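Local atomic coordinates of DUF4595 domain-containing protein (Bacteroides vulgatus, PDB entry 3TZG), a protein that is of unknown function, but folds as a porin-like antiparallel beta barrel and probably belongs to the membrane beta-barrel families. Residues V66-G71 with R76-R81; N161-Q166 with A219-D224; K102-F107 with Q193-T198. All coordinates share one frame; numbering follows the deposited sequence.

Contact 1: residues V66-G71 with R76-R81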
loop_
_atom_site.group_PDB
_atom_site.type_symbol
_atom_site.label_atom_id
_atom_site.label_comp_id
_atom_site.label_asym_id
_atom_site.label_seq_id
_atom_site.Cartn_x
_atom_site.Cartn_y
_atom_site.Cartn_z
ATOM N N VAL A 66 10.620 -7.898 -4.165
ATOM C CA VAL A 66 11.004 -7.014 -3.071
ATOM C C VAL A 66 11.528 -7.891 -1.909
ATOM O O VAL A 66 10.949 -8.930 -1.603
ATOM C CB VAL A 66 9.875 -6.024 -2.619
ATOM C CG1 VAL A 66 8.572 -6.742 -2.262
ATOM C CG2 VAL A 66 10.339 -5.126 -1.473
ATOM N N THR A 67 12.639 -7.482 -1.297
ATOM C CA THR A 67 13.167 -8.162 -0.127
ATOM C C THR A 67 13.162 -7.122 0.983
ATOM O O THR A 67 13.676 -6.025 0.790
ATOM C CB THR A 67 14.537 -8.810 -0.405
ATOM O OG1 THR A 67 14.429 -9.670 -1.543
ATOM C CG2 THR A 67 15.080 -9.595 0.805
ATOM N N PHE A 68 12.504 -7.433 2.103
ATOM C CA PHE A 68 12.437 -6.568 3.283
ATOM C C PHE A 68 13.379 -7.053 4.347
ATOM O O PHE A 68 13.420 -8.259 4.622
ATOM C CB PHE A 68 11.022 -6.509 3.871
ATOM C CG PHE A 68 9.958 -5.893 3.012
ATOM C CD1 PHE A 68 9.678 -4.537 3.094
ATOM C CD2 PHE A 68 9.169 -6.683 2.185
ATOM C CE1 PHE A 68 8.670 -3.967 2.320
ATOM C CE2 PHE A 68 8.150 -6.118 1.421
ATOM C CZ PHE A 68 7.922 -4.757 1.483
ATOM N N GLN A 69 14.098 -6.127 4.976
ATOM C CA GLN A 69 14.990 -6.442 6.082
ATOM C C GLN A 69 14.268 -6.084 7.361
ATOM O O GLN A 69 13.874 -4.922 7.548
ATOM C CB GLN A 69 16.335 -5.710 5.944
ATOM C CG GLN A 69 17.498 -6.425 6.615
ATOM C CD GLN A 69 17.844 -7.711 5.900
ATOM O OE1 GLN A 69 17.771 -7.814 4.651
ATOM N NE2 GLN A 69 18.258 -8.707 6.682
ATOM N N ILE A 70 14.032 -7.106 8.202
ATOM C CA ILE A 70 13.288 -7.005 9.463
ATOM C C ILE A 70 14.279 -6.890 10.613
ATOM O O ILE A 70 15.218 -7.683 10.713
ATOM C CB ILE A 70 12.310 -8.217 9.649
ATOM C CG1 ILE A 70 11.471 -8.523 8.374
ATOM C CG2 ILE A 70 11.450 -8.088 10.903
ATOM C CD1 ILE A 70 10.633 -7.363 7.754
ATOM N N GLY A 71 14.077 -5.873 11.433
ATOM C CA GLY A 71 14.917 -5.600 12.590
ATOM C C GLY A 71 14.059 -5.125 13.742
ATOM O O GLY A 71 13.245 -4.204 13.571
ATOM N N ARG A 76 13.057 -2.388 8.339
ATOM C CA ARG A 76 13.970 -1.277 8.541
ATOM C C ARG A 76 14.419 -0.681 7.205
ATOM O O ARG A 76 14.741 0.509 7.137
ATOM C CB ARG A 76 15.174 -1.740 9.366
ATOM C CG ARG A 76 14.775 -2.248 10.745
ATOM C CD ARG A 76 14.109 -1.171 11.572
ATOM N NE ARG A 76 13.557 -1.710 12.810
ATOM C CZ ARG A 76 13.023 -0.968 13.770
ATOM N NH1 ARG A 76 12.954 0.351 13.637
ATOM N NH2 ARG A 76 12.560 -1.537 14.875
ATOM N N GLU A 77 14.408 -1.510 6.144
ATOM C CA GLU A 77 14.838 -1.169 4.782
ATOM C C GLU A 77 14.400 -2.248 3.799
ATOM O O GLU A 77 14.162 -3.381 4.220
ATOM C CB GLU A 77 16.365 -1.002 4.752
ATOM C CG GLU A 77 17.069 -2.211 5.309
ATOM C CD GLU A 77 18.559 -2.103 5.452
ATOM O OE1 GLU A 77 19.254 -2.274 4.425
ATOM O OE2 GLU A 77 19.031 -2.017 6.609
ATOM N N SER A 78 14.287 -1.909 2.501
ATOM C CA SER A 78 13.890 -2.877 1.456
ATOM C C SER A 78 14.565 -2.568 0.113
ATOM O O SER A 78 14.959 -1.416 -0.130
ATOM C CB SER A 78 12.377 -2.895 1.257
ATOM O OG SER A 78 11.942 -1.781 0.485
ATOM N N ARG A 79 14.695 -3.600 -0.752
ATOM C CA ARG A 79 15.217 -3.465 -2.101
ATOM C C ARG A 79 14.271 -4.179 -3.037
ATOM O O ARG A 79 13.891 -5.326 -2.777
ATOM C CB ARG A 79 16.665 -3.954 -2.259
ATOM C CG ARG A 79 17.245 -3.427 -3.565
ATOM C CD ARG A 79 18.739 -3.405 -3.661
ATOM N NE ARG A 79 19.086 -2.650 -4.861
ATOM C CZ ARG A 79 20.323 -2.353 -5.231
ATOM N NH1 ARG A 79 21.356 -2.754 -4.501
ATOM N NH2 ARG A 79 20.539 -1.650 -6.337
ATOM N N ALA A 80 13.873 -3.488 -4.113
ATOM C CA ALA A 80 12.931 -4.016 -5.086
ATOM C C ALA A 80 13.392 -3.808 -6.503
ATOM O O ALA A 80 14.096 -2.839 -6.813
ATOM C CB ALA A 80 11.586 -3.345 -4.902
ATOM N N ARG A 81 12.997 -4.738 -7.367
ATOM C CA ARG A 81 13.211 -4.647 -8.800
ATOM C C ARG A 81 11.848 -4.418 -9.395
ATOM O O ARG A 81 10.917 -5.154 -9.075
ATOM C CB ARG A 81 13.937 -5.868 -9.380
ATOM C CG ARG A 81 14.145 -5.730 -10.884
ATOM C CD ARG A 81 15.343 -6.494 -11.377
ATOM N NE ARG A 81 16.577 -5.927 -10.843
ATOM C CZ ARG A 81 17.790 -6.394 -11.106
ATOM N NH1 ARG A 81 17.949 -7.431 -11.916
ATOM N NH2 ARG A 81 18.856 -5.821 -10.566
#

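Contact 2: residues N161-Q166 with A219-D224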
loop_
_atom_site.group_PDB
_atom_site.type_symbol
_atom_site.label_atom_id
_atom_site.label_comp_id
_atom_site.label_asym_id
_atom_site.label_seq_id
_atom_site.Cartn_x
_atom_site.Cartn_y
_atom_site.Cartn_z
ATOM N N ASN A 161 -17.316 8.394 10.615
ATOM C CA ASN A 161 -18.346 7.351 10.514
ATOM C C ASN A 161 -17.995 6.150 11.413
ATOM O O ASN A 161 -18.861 5.318 11.658
ATOM C CB ASN A 161 -18.550 6.896 9.053
ATOM C CG ASN A 161 -19.196 7.910 8.122
ATOM O OD1 ASN A 161 -19.622 8.996 8.536
ATOM N ND2 ASN A 161 -19.318 7.554 6.827
ATOM N N ASN A 162 -16.743 6.090 11.925
ATOM C CA ASN A 162 -16.187 5.062 12.817
ATOM C C ASN A 162 -16.451 3.649 12.279
ATOM O O ASN A 162 -17.092 2.816 12.927
ATOM C CB ASN A 162 -16.711 5.191 14.260
ATOM C CG ASN A 162 -15.927 6.174 15.098
ATOM O OD1 ASN A 162 -15.850 7.381 14.809
ATOM N ND2 ASN A 162 -15.328 5.665 16.165
ATOM N N ILE A 163 -15.908 3.400 11.083
ATOM C CA ILE A 163 -15.943 2.122 10.382
ATOM C C ILE A 163 -14.771 1.305 10.903
ATOM O O ILE A 163 -13.617 1.735 10.849
ATOM C CB ILE A 163 -15.933 2.325 8.848
ATOM C CG1 ILE A 163 -17.224 3.077 8.432
ATOM C CG2 ILE A 163 -15.828 0.962 8.121
ATOM C CD1 ILE A 163 -17.185 3.764 7.153
ATOM N N ASN A 164 -15.091 0.163 11.485
ATOM C CA ASN A 164 -14.111 -0.743 12.070
ATOM C C ASN A 164 -14.328 -2.126 11.529
ATOM O O ASN A 164 -15.458 -2.519 11.222
ATOM C CB ASN A 164 -14.185 -0.738 13.606
ATOM C CG ASN A 164 -13.831 0.608 14.188
ATOM O OD1 ASN A 164 -12.652 1.005 14.260
ATOM N ND2 ASN A 164 -14.858 1.365 14.567
ATOM N N TYR A 165 -13.234 -2.847 11.383
ATOM C CA TYR A 165 -13.263 -4.190 10.865
ATOM C C TYR A 165 -12.332 -5.066 11.672
ATOM O O TYR A 165 -11.498 -4.568 12.442
ATOM C CB TYR A 165 -12.868 -4.184 9.374
ATOM C CG TYR A 165 -11.379 -4.009 9.121
ATOM C CD1 TYR A 165 -10.792 -2.748 9.142
ATOM C CD2 TYR A 165 -10.565 -5.101 8.848
ATOM C CE1 TYR A 165 -9.427 -2.581 8.944
ATOM C CE2 TYR A 165 -9.193 -4.945 8.646
ATOM C CZ TYR A 165 -8.630 -3.679 8.683
ATOM O OH TYR A 165 -7.289 -3.492 8.463
ATOM N N GLN A 166 -12.447 -6.372 11.440
ATOM C CA GLN A 166 -11.574 -7.377 12.021
ATOM C C GLN A 166 -11.203 -8.343 10.911
ATOM O O GLN A 166 -12.090 -8.961 10.326
ATOM C CB GLN A 166 -12.238 -8.073 13.203
ATOM C CG GLN A 166 -11.258 -8.556 14.284
ATOM C CD GLN A 166 -10.809 -7.459 15.229
ATOM O OE1 GLN A 166 -9.624 -7.106 15.286
ATOM N NE2 GLN A 166 -11.739 -6.908 16.011
ATOM N N ALA A 219 -15.007 6.573 0.505
ATOM C CA ALA A 219 -14.777 5.135 0.564
ATOM C C ALA A 219 -16.030 4.454 1.045
ATOM O O ALA A 219 -16.634 4.893 2.012
ATOM C CB ALA A 219 -13.614 4.823 1.470
ATOM N N ASN A 220 -16.453 3.429 0.356
ATOM C CA ASN A 220 -17.675 2.728 0.702
ATOM C C ASN A 220 -17.379 1.219 0.970
ATOM O O ASN A 220 -16.793 0.516 0.125
ATOM C CB ASN A 220 -18.713 2.914 -0.417
ATOM C CG ASN A 220 -20.024 2.294 -0.071
ATOM O OD1 ASN A 220 -20.693 2.718 0.880
ATOM N ND2 ASN A 220 -20.355 1.212 -0.749
ATOM N N TYR A 221 -17.797 0.735 2.163
ATOM C CA TYR A 221 -17.528 -0.629 2.559
ATOM C C TYR A 221 -18.790 -1.406 2.850
ATOM O O TYR A 221 -19.591 -0.951 3.670
ATOM C CB TYR A 221 -16.645 -0.649 3.824
ATOM C CG TYR A 221 -15.459 0.274 3.794
ATOM C CD1 TYR A 221 -14.250 -0.131 3.231
ATOM C CD2 TYR A 221 -15.527 1.544 4.361
ATOM C CE1 TYR A 221 -13.148 0.719 3.197
ATOM C CE2 TYR A 221 -14.431 2.403 4.336
ATOM C CZ TYR A 221 -13.241 1.984 3.754
ATOM O OH TYR A 221 -12.154 2.812 3.709
ATOM N N ARG A 222 -18.960 -2.589 2.256
ATOM C CA ARG A 222 -20.059 -3.463 2.670
ATOM C C ARG A 222 -19.452 -4.570 3.494
ATOM O O ARG A 222 -18.437 -5.166 3.098
ATOM C CB ARG A 222 -20.962 -3.989 1.555
ATOM C CG ARG A 222 -20.316 -4.605 0.354
ATOM C CD ARG A 222 -21.380 -4.846 -0.713
ATOM N NE ARG A 222 -22.162 -3.638 -1.019
ATOM C CZ ARG A 222 -23.131 -3.594 -1.932
ATOM N NH1 ARG A 222 -23.422 -4.674 -2.657
ATOM N NH2 ARG A 222 -23.813 -2.464 -2.135
ATOM N N LEU A 223 -20.011 -4.738 4.710
ATOM C CA LEU A 223 -19.513 -5.634 5.747
ATOM C C LEU A 223 -20.413 -6.835 5.938
ATOM O O LEU A 223 -21.629 -6.691 6.072
ATOM C CB LEU A 223 -19.392 -4.866 7.079
ATOM C CG LEU A 223 -18.467 -3.636 7.106
ATOM C CD1 LEU A 223 -18.910 -2.680 8.162
ATOM C CD2 LEU A 223 -17.011 -4.006 7.333
ATOM N N ASP A 224 -19.803 -8.019 5.930
ATOM C CA ASP A 224 -20.469 -9.301 6.165
ATOM C C ASP A 224 -19.990 -9.783 7.516
ATOM O O ASP A 224 -18.824 -10.156 7.661
ATOM C CB ASP A 224 -20.173 -10.292 5.026
ATOM C CG ASP A 224 -21.312 -11.220 4.641
ATOM O OD1 ASP A 224 -21.824 -11.939 5.532
ATOM O OD2 ASP A 224 -21.639 -11.287 3.434
#

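Contact 3: residues K102-F107 with Q193-T198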
loop_
_atom_site.group_PDB
_atom_site.type_symbol
_atom_site.label_atom_id
_atom_site.label_comp_id
_atom_site.label_asym_id
_atom_site.label_seq_id
_atom_site.Cartn_x
_atom_site.Cartn_y
_atom_site.Cartn_z
ATOM N N LYS A 102 9.404 7.487 14.339
ATOM C CA LYS A 102 9.582 8.540 15.359
ATOM C C LYS A 102 8.220 8.721 16.034
ATOM O O LYS A 102 7.310 9.357 15.499
ATOM C CB LYS A 102 10.130 9.834 14.726
ATOM C CG LYS A 102 10.865 10.761 15.679
ATOM C CD LYS A 102 11.394 12.054 14.989
ATOM C CE LYS A 102 12.505 11.836 13.969
ATOM N NZ LYS A 102 12.977 13.105 13.328
ATOM N N GLY A 103 8.054 8.025 17.143
ATOM C CA GLY A 103 6.779 7.948 17.826
ATOM C C GLY A 103 5.932 6.997 17.020
ATOM O O GLY A 103 6.361 5.873 16.728
ATOM N N ASP A 104 4.772 7.466 16.575
ATOM C CA ASP A 104 3.938 6.629 15.709
ATOM C C ASP A 104 4.307 6.888 14.220
ATOM O O ASP A 104 4.293 5.932 13.439
ATOM C CB ASP A 104 2.432 6.872 15.971
ATOM C CG ASP A 104 1.731 5.821 16.822
ATOM O OD1 ASP A 104 2.214 4.659 16.853
ATOM O OD2 ASP A 104 0.639 6.130 17.376
ATOM N N THR A 105 4.657 8.192 13.860
ATOM C CA THR A 105 5.043 8.727 12.535
ATOM C C THR A 105 6.061 7.843 11.813
ATOM O O THR A 105 7.028 7.388 12.434
ATOM C CB THR A 105 5.616 10.125 12.682
ATOM O OG1 THR A 105 4.759 10.865 13.560
ATOM C CG2 THR A 105 5.804 10.844 11.336
ATOM N N ILE A 106 5.807 7.581 10.498
ATOM C CA ILE A 106 6.625 6.729 9.627
ATOM C C ILE A 106 7.138 7.536 8.470
ATOM O O ILE A 106 6.367 8.147 7.731
ATOM C CB ILE A 106 5.859 5.482 9.108
ATOM C CG1 ILE A 106 5.174 4.696 10.241
ATOM C CG2 ILE A 106 6.758 4.565 8.274
ATOM C CD1 ILE A 106 4.193 3.653 9.766
ATOM N N PHE A 107 8.459 7.497 8.288
ATOM C CA PHE A 107 9.177 8.121 7.176
ATOM C C PHE A 107 9.564 7.038 6.216
ATOM O O PHE A 107 10.183 6.050 6.635
ATOM C CB PHE A 107 10.417 8.898 7.678
ATOM C CG PHE A 107 10.086 10.045 8.599
ATOM C CD1 PHE A 107 9.927 9.837 9.963
ATOM C CD2 PHE A 107 9.860 11.324 8.094
ATOM C CE1 PHE A 107 9.577 10.894 10.807
ATOM C CE2 PHE A 107 9.481 12.370 8.933
ATOM C CZ PHE A 107 9.352 12.151 10.285
ATOM N N GLN A 193 4.425 -2.652 11.887
ATOM C CA GLN A 193 3.904 -3.068 13.195
ATOM C C GLN A 193 3.061 -1.900 13.791
ATOM O O GLN A 193 3.260 -1.466 14.922
ATOM C CB GLN A 193 5.075 -3.488 14.085
ATOM C CG GLN A 193 4.776 -4.446 15.206
ATOM C CD GLN A 193 6.052 -4.728 15.993
ATOM O OE1 GLN A 193 6.811 -3.816 16.394
ATOM N NE2 GLN A 193 6.326 -6.006 16.230
ATOM N N LEU A 194 2.100 -1.416 12.989
ATOM C CA LEU A 194 1.163 -0.342 13.290
ATOM C C LEU A 194 0.258 -0.669 14.481
ATOM O O LEU A 194 -0.294 -1.769 14.583
ATOM C CB LEU A 194 0.301 -0.062 12.062
ATOM C CG LEU A 194 0.830 0.862 10.966
ATOM C CD1 LEU A 194 2.241 0.516 10.505
ATOM C CD2 LEU A 194 -0.137 0.877 9.800
ATOM N N ARG A 195 0.102 0.329 15.364
ATOM C CA ARG A 195 -0.686 0.320 16.593
ATOM C C ARG A 195 -2.200 0.036 16.297
ATOM O O ARG A 195 -2.828 -0.695 17.067
ATOM C CB ARG A 195 -0.481 1.684 17.300
ATOM C CG ARG A 195 -1.193 1.898 18.630
ATOM C CD ARG A 195 -0.725 3.159 19.358
ATOM N NE ARG A 195 0.279 2.887 20.389
ATOM C CZ ARG A 195 1.593 3.011 20.219
ATOM N NH1 ARG A 195 2.082 3.423 19.058
ATOM N NH2 ARG A 195 2.424 2.737 21.211
ATOM N N ASN A 196 -2.769 0.570 15.178
ATOM C CA ASN A 196 -4.196 0.388 14.844
ATOM C C ASN A 196 -4.369 -0.191 13.445
ATOM O O ASN A 196 -4.264 0.504 12.452
ATOM C CB ASN A 196 -4.943 1.722 14.962
ATOM C CG ASN A 196 -6.444 1.686 14.805
ATOM O OD1 ASN A 196 -7.019 0.967 13.987
ATOM N ND2 ASN A 196 -7.111 2.552 15.529
ATOM N N ARG A 197 -4.726 -1.460 13.398
ATOM C CA ARG A 197 -4.950 -2.249 12.189
ATOM C C ARG A 197 -6.489 -2.602 12.079
ATOM O O ARG A 197 -6.877 -3.591 11.450
ATOM C CB ARG A 197 -4.043 -3.499 12.332
ATOM C CG ARG A 197 -3.747 -4.274 11.062
ATOM C CD ARG A 197 -2.729 -5.403 11.266
ATOM N NE ARG A 197 -3.103 -6.388 12.291
ATOM C CZ ARG A 197 -4.025 -7.339 12.132
ATOM N NH1 ARG A 197 -4.738 -7.408 11.008
ATOM N NH2 ARG A 197 -4.272 -8.205 13.112
ATOM N N THR A 198 -7.345 -1.710 12.613
ATOM C CA THR A 198 -8.778 -1.861 12.784
ATOM C C THR A 198 -9.634 -0.792 12.073
ATOM O O THR A 198 -10.750 -1.106 11.670
ATOM C CB THR A 198 -8.994 -1.784 14.308
ATOM O OG1 THR A 198 -8.944 -3.116 14.778
ATOM C CG2 THR A 198 -10.297 -1.127 14.746
#

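Contact 1: residues V66-G71 with R76-R81
The carbonyl oxygen of Gly-71 is gripped by two nitrogens of the Arg-76 side chain. Arg-76 NE lies 2.6 Å from Gly-71 O and makes the straighter bond; a weak, bent one from Arg-76 NH2 spans 3.0 Å to the same Gly-71 O. The acceptor sits at the guanidinium edge, close to its plane, whereas NE stands above the plane of the carbonyl. A bend at chi2 (-61°) folds the arginine along the end of strand 63-71 and brings NE to this oxygen. NH2 also bonds weakly to Lys-72 O, in the connection between the strands.

From there segments 66-71 and 76-81 run antiparallel in a beta hairpin, their axes approaching to 4.7 Å. Gln-69 bonds to two successive residues, receiving Arg-76 N on its O at 2.8 Å and giving its N to Glu-77 O. Thr-67 and Arg-79 form a regular hydrogen-bonded pair, with Thr-67 N 2.9 Å from Arg-79 O.

The side chains of Val-66, Phe-68, Ser-78 and Ala-80 share the buried face. Val-66 CB meets Ala-80 CB at 3.9 Å, and Val-66 CG2, anti to the backbone N, reaches over one face of the Phe-68 ring, displaced toward the rim. Phe-68 CD1 approaches Ser-78 CB obliquely at 3.7 Å. Ser-78 OG is hydrogen-bonded to Tyr-99 OH of strand 90-102, and Phe-68 also packs on Tyr-186 of helix 181-188. Thr-67, Gln-69, Glu-77 and Arg-79 project from the other face.

The chemistry is therefore two-sided, mostly apolar toward the helix and polar or charged on the reverse, while the arginine clasps the hairpin at its turn end with bonds beyond the backbone ladder.

Contact 2: residues N161-Q166 with A219-D224
Strand 199-208 of the barrel wall is flanked near its start by the short, weakly bonded strand 163-164 and by strand 213-224, and this contact passes between the two flanking strands. Ile-163 and Tyr-221 carry it. Their CA atoms are 8.4 Å apart, too far for direct backbone pairing, and the meeting is made by side chains that cross obliquely.

Two methyl groups of Ile-163 converge on one atom of the tyrosine ring: CG2 lies 3.8 Å from Tyr-221 CD2, and CD1 is 3.9 Å from the same Tyr-221 CD2. The CG2 branch stands anti to the backbone N of Ile-163, while CG1 is placed beside that nitrogen (chi1 -64°), which brings both branches to the same ring carbon from one side. Leu-200 of the intervening strand touches both side chains. The phenol group is anchored separately, Tyr-221 OH being hydrogen-bonded to Pro-201 O, which pins the far end of the ring to strand 199-208. Farther along, Leu-223 CD2 approaches Asn-164 O at 4.4 Å, a marginal contact; Leu-223 also packs on Pro-228 of strand 227-235.

Direct attachment between the segments is thus purely van der Waals, at the protein surface. Its polar bonding goes instead through the shared neighbour, since Ile-163 pairs with Leu-200 and Ala-219 with Asn-202 through their backbones.

Contact 3: residues K102-F107 with Q193-T198
Asp-104 and Arg-195 form a salt bridge between a hairpin turn and an irregular loop. Asp-104 OD1 and Arg-195 NH1 are modelled 2.5 Å apart, a length that is doubtful in its detail, and the hydrogen bond within the bridge is weak because the N-H points well off the oxygen. OD1 lies at the guanidinium edge, near its plane, but the carboxylate is turned 61° from that plane, so the two flat groups do not meet as a coplanar, two-pronged pair. The arginine extends from the loop with CG anti to its backbone N and then bends at chi3 (-98°), which carries NH1 across to the aspartate; the two side chains cross at about a right angle.

A second, separate touch is apolar. The end of Ile-106, CD1, touches Leu-194 CD1 at 3.8 Å, again with the side chains nearly perpendicular.

The next shell fixes both backbones. Lys-102 to Thr-105 make a type II' beta turn, with Gly-103 at its first corner and Asp-104 at the second; Lys-102 N bonds to Thr-105 O at 3.0 Å, pairing the two residues on either side of the turn. In the loop, Asn-196 OD1 accepts from Thr-198 N at 3.0 Å, an Asx turn, and from Ala-199 N as well, while Asn-196 ND2 reaches Leu-133 O. Leu-194 N is held by Asn-190 OD1.

The turn joins strands 90-102 and 105-114 at one end of the barrel wall, where Ile-106 packs between Tyr-101 and Phe-130 of the adjoining strands. Facing it, residues 193-198 run from helix 181-188 toward strand 199-208, so the contact ties the wall to the segment that follows the internal helix.

Overall arrangement
Contact 1 is wall-forming, a partly buried hairpin with a backbone ladder; contact 2 lies at the surface and is made by van der Waals contacts alone between its segments; contact 3, partly buried, combines a salt bridge with one methyl pair. Contacts 1 and 2 sit on opposite sides of the chain's centre, their own centres 31 Å apart. Contact 3 comes closer to contact 1, about 6 Å between nearest atoms, without touching it. Contacts 2 and 3 do join: Tyr-165 N lies 3.0 Å from Thr-198 O, a probable hydrogen bond, and the loop 193-198 thus touches segment 161-166 as well as the turn 102-107 of contact 3.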